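PDB 1VGP: 373aa long hypothetical citrate synthase from Sulfolobus tokodaii, which is of unknown function but belongs to the citrate synthase family of mostly helical proteins, with two chains in the assembly. Local coordinates for residues Glu14-Tyr19 with Ile343-Lys348. Sequence-based numbering, arbitrary orientation.
Sequences ETEITY and IMEYIK
The carboxylate of E345 has I17 lying over one face, its CD1 3.5 Å from E345 CD, while the backbone O of E14 sits above the other face, 3.7 Å from E345 OE1. The edge carrying both oxygens is turned to the ST turn that starts at T15, at the end of strand 11-15, and leads toward strand 18-21. Here the last turn of helix 327-346 meets the link between these two strands in a largely helical citrate synthase-family fold. E345 gets there fully extended, with CG anti to the backbone N (chi1 -179°) and chi2 trans as well. The T15 hydroxyl gives a 2.7 Å bond from OG1 to the syn lone pair of E345 OE1. The backbone N of E16 reaches E345 OE2 at 2.8 Å, also on the syn side but 21° out of the carboxylate plane. Two bonds, one on each oxygen, should fix the rotation of the group, and K13 adds a salt bridge to OE1, which probably favours the ionised form. E14 and T15 pair in a parallel ladder with a strand of the second subunit, so the sheet runs on across the interface. T15 OG1 works twice: besides giving its proton to E345 OE1, it accepts a hydrogen bond from the backbone N-H of I17, N to OG1 3.2 Å, nearly straight at 170°.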
ATOM      1  N   GLU A  14      -9.766 -18.517   1.218  1.00 38.78           N
ATOM      2  CA  GLU A  14      -9.254 -19.853   1.460  1.00 37.81           C
ATOM      3  C   GLU A  14      -7.805 -19.887   1.001  1.00 35.12           C
ATOM      4  O   GLU A  14      -7.404 -19.102   0.145  1.00 32.88           O
ATOM      5  CB  GLU A  14     -10.057 -20.894   0.682  1.00 40.17           C
ATOM      6  CG  GLU A  14     -11.505 -20.988   1.099  1.00 47.93           C
ATOM      7  CD  GLU A  14     -12.261 -22.032   0.316  1.00 50.35           C
ATOM      8  OE1 GLU A  14     -12.149 -22.043  -0.934  1.00 52.81           O
ATOM      9  OE2 GLU A  14     -12.967 -22.843   0.953  1.00 52.75           O
ATOM     10  N   THR A  15      -7.026 -20.803   1.560  1.00 34.10           N
ATOM     11  CA  THR A  15      -5.623 -20.880   1.215  1.00 33.63           C
ATOM     12  C   THR A  15      -5.087 -22.303   1.290  1.00 34.81           C
ATOM     13  O   THR A  15      -5.625 -23.144   2.010  1.00 36.27           O
ATOM     14  CB  THR A  15      -4.796 -19.984   2.130  1.00 32.48           C
ATOM     15  OG1 THR A  15      -3.461 -19.886   1.618  1.00 35.53           O
ATOM     16  CG2 THR A  15      -4.772 -20.554   3.541  1.00 24.66           C
ATOM     17  N   GLU A  16      -4.021 -22.564   0.542  1.00 33.35           N
ATOM     18  CA  GLU A  16      -3.361 -23.859   0.594  1.00 35.33           C
ATOM     19  C   GLU A  16      -1.904 -23.687   0.975  1.00 35.69           C
ATOM     20  O   GLU A  16      -1.165 -24.661   1.087  1.00 37.52           O
ATOM     21  CB  GLU A  16      -3.462 -24.548  -0.758  1.00 38.18           C
ATOM     22  CG  GLU A  16      -4.879 -24.652  -1.280  1.00 46.14           C
ATOM     23  CD  GLU A  16      -5.074 -25.868  -2.151  1.00 48.66           C
ATOM     24  OE1 GLU A  16      -5.055 -26.991  -1.605  1.00 51.07           O
ATOM     25  OE2 GLU A  16      -5.240 -25.699  -3.378  1.00 52.29           O
ATOM     26  N   ILE A  17      -1.500 -22.438   1.184  1.00 35.55           N
ATOM     27  CA  ILE A  17      -0.091 -22.096   1.336  1.00 34.45           C
ATOM     28  C   ILE A  17       0.489 -22.425   2.714  1.00 34.58           C
ATOM     29  O   ILE A  17       1.427 -23.217   2.816  1.00 38.31           O
ATOM     30  CB  ILE A  17       0.129 -20.612   1.040  1.00 32.91           C
ATOM     31  CG1 ILE A  17      -0.311 -20.313  -0.390  1.00 32.28           C
ATOM     32  CG2 ILE A  17       1.596 -20.248   1.258  1.00 29.03           C
ATOM     33  CD1 ILE A  17      -0.620 -18.864  -0.643  1.00 35.14           C
ATOM     34  N   THR A  18      -0.047 -21.816   3.765  1.00 31.68           N
ATOM     35  CA  THR A  18       0.528 -21.980   5.098  1.00 29.79           C
ATOM     36  C   THR A  18      -0.557 -22.368   6.095  1.00 30.06           C
ATOM     37  O   THR A  18      -1.652 -21.803   6.069  1.00 31.16           O
ATOM     38  CB  THR A  18       1.218 -20.672   5.573  1.00 30.13           C
ATOM     39  OG1 THR A  18       2.306 -20.365   4.693  1.00 29.55           O
ATOM     40  CG2 THR A  18       1.760 -20.818   6.989  1.00 28.82           C
ATOM     41  N   TYR A  19      -0.251 -23.340   6.956  1.00 29.40           N
ATOM     42  CA  TYR A  19      -1.153 -23.766   8.021  1.00 30.45           C
ATOM     43  C   TYR A  19      -0.464 -23.697   9.369  1.00 31.90           C
ATOM     44  O   TYR A  19       0.637 -24.226   9.549  1.00 34.16           O
ATOM     45  CB  TYR A  19      -1.635 -25.205   7.788  1.00 31.42           C
ATOM     46  CG  TYR A  19      -2.480 -25.749   8.927  1.00 33.94           C
ATOM     47  CD1 TYR A  19      -3.763 -25.254   9.165  1.00 34.53           C
ATOM     48  CD2 TYR A  19      -1.983 -26.723   9.790  1.00 36.53           C
ATOM     49  CE1 TYR A  19      -4.527 -25.711  10.233  1.00 37.05           C
ATOM     50  CE2 TYR A  19      -2.738 -27.192  10.866  1.00 38.09           C
ATOM     51  CZ  TYR A  19      -4.008 -26.677  11.089  1.00 41.14           C
ATOM     52  OH  TYR A  19      -4.744 -27.097  12.187  1.00 41.76           O
ATOM     53  N   ILE A 343      -0.900 -13.508  -3.423  1.00 31.36           N
ATOM     54  CA  ILE A 343      -1.437 -12.758  -4.551  1.00 30.61           C
ATOM     55  C   ILE A 343      -1.710 -13.700  -5.727  1.00 33.50           C
ATOM     56  O   ILE A 343      -2.786 -13.659  -6.338  1.00 33.06           O
ATOM     57  CB  ILE A 343      -0.445 -11.651  -4.977  1.00 29.98           C
ATOM     58  CG1 ILE A 343      -0.383 -10.574  -3.892  1.00 30.33           C
ATOM     59  CG2 ILE A 343      -0.847 -11.062  -6.317  1.00 26.02           C
ATOM     60  CD1 ILE A 343       0.732  -9.558  -4.074  1.00 26.14           C
ATOM     61  N   MET A 344      -0.734 -14.554  -6.030  1.00 33.61           N
ATOM     62  CA  MET A 344      -0.906 -15.566  -7.065  1.00 33.92           C
ATOM     63  C   MET A 344      -2.143 -16.406  -6.764  1.00 35.44           C
ATOM     64  O   MET A 344      -2.979 -16.637  -7.637  1.00 38.36           O
ATOM     65  CB  MET A 344       0.328 -16.463  -7.143  1.00 32.89           C
ATOM     66  CG  MET A 344       1.340 -16.045  -8.198  1.00 37.01           C
ATOM     67  SD  MET A 344       2.984 -16.782  -7.954  1.00 40.74           S
ATOM     68  CE  MET A 344       2.763 -18.386  -8.653  1.00 37.24           C
ATOM     69  N   GLU A 345      -2.258 -16.852  -5.519  1.00 34.65           N
ATOM     70  CA  GLU A 345      -3.357 -17.708  -5.107  1.00 34.27           C
ATOM     71  C   GLU A 345      -4.691 -16.960  -5.110  1.00 35.50           C
ATOM     72  O   GLU A 345      -5.712 -17.508  -5.511  1.00 36.92           O
ATOM     73  CB  GLU A 345      -3.087 -18.258  -3.707  1.00 32.99           C
ATOM     74  CG  GLU A 345      -4.160 -19.189  -3.194  1.00 29.09           C
ATOM     75  CD  GLU A 345      -3.859 -19.710  -1.809  1.00 30.70           C
ATOM     76  OE1 GLU A 345      -3.856 -18.893  -0.858  1.00 28.72           O
ATOM     77  OE2 GLU A 345      -3.622 -20.937  -1.668  1.00 30.23           O
ATOM     78  N   TYR A 346      -4.677 -15.712  -4.657  1.00 34.73           N
ATOM     79  CA  TYR A 346      -5.905 -14.948  -4.509  1.00 34.40           C
ATOM     80  C   TYR A 346      -6.520 -14.602  -5.860  1.00 36.21           C
ATOM     81  O   TYR A 346      -7.745 -14.575  -6.004  1.00 32.22           O
ATOM     82  CB  TYR A 346      -5.641 -13.656  -3.728  1.00 32.83           C
ATOM     83  CG  TYR A 346      -6.894 -12.896  -3.398  1.00 34.64           C
ATOM     84  CD1 TYR A 346      -7.615 -13.185  -2.242  1.00 35.74           C
ATOM     85  CD2 TYR A 346      -7.393 -11.915  -4.266  1.00 35.64           C
ATOM     86  CE1 TYR A 346      -8.805 -12.520  -1.954  1.00 37.41           C
ATOM     87  CE2 TYR A 346      -8.581 -11.246  -3.990  1.00 36.58           C
ATOM     88  CZ  TYR A 346      -9.287 -11.555  -2.831  1.00 38.28           C
ATOM     89  OH  TYR A 346     -10.479 -10.917  -2.547  1.00 37.79           O
ATOM     90  N   ILE A 347      -5.684 -14.332  -6.859  1.00 39.92           N
ATOM     91  CA  ILE A 347      -6.210 -13.827  -8.129  1.00 41.42           C
ATOM     92  C   ILE A 347      -6.555 -14.908  -9.159  1.00 43.65           C
ATOM     93  O   ILE A 347      -6.884 -14.579 -10.294  1.00 44.86           O
ATOM     94  CB  ILE A 347      -5.238 -12.807  -8.800  1.00 40.30           C
ATOM     95  CG1 ILE A 347      -3.901 -13.474  -9.135  1.00 39.12           C
ATOM     96  CG2 ILE A 347      -5.030 -11.615  -7.893  1.00 34.60           C
ATOM     97  CD1 ILE A 347      -2.961 -12.570  -9.891  1.00 41.04           C
ATOM     98  N   LYS A 348      -6.504 -16.181  -8.784  1.00 46.02           N
ATOM     99  CA  LYS A 348      -7.039 -17.179  -9.669  1.00 47.44           C
ATOM    100  C   LYS A 348      -8.548 -16.958  -9.772  1.00 49.43           C
ATOM    101  O   LYS A 348      -9.102 -16.946 -10.864  1.00 53.04           O
ATOM    102  CB  LYS A 348      -6.698 -18.603  -9.175  1.00 49.21           C
ATOM    103  CG  LYS A 348      -5.268 -19.016  -9.565  1.00 51.57           C
ATOM    104  CD  LYS A 348      -4.981 -20.509  -9.413  1.00 56.16           C
ATOM    105  CE  LYS A 348      -4.398 -20.830  -8.038  1.00 59.22           C
ATOM    106  NZ  LYS A 348      -5.334 -20.464  -6.922  1.00 57.42           N
TER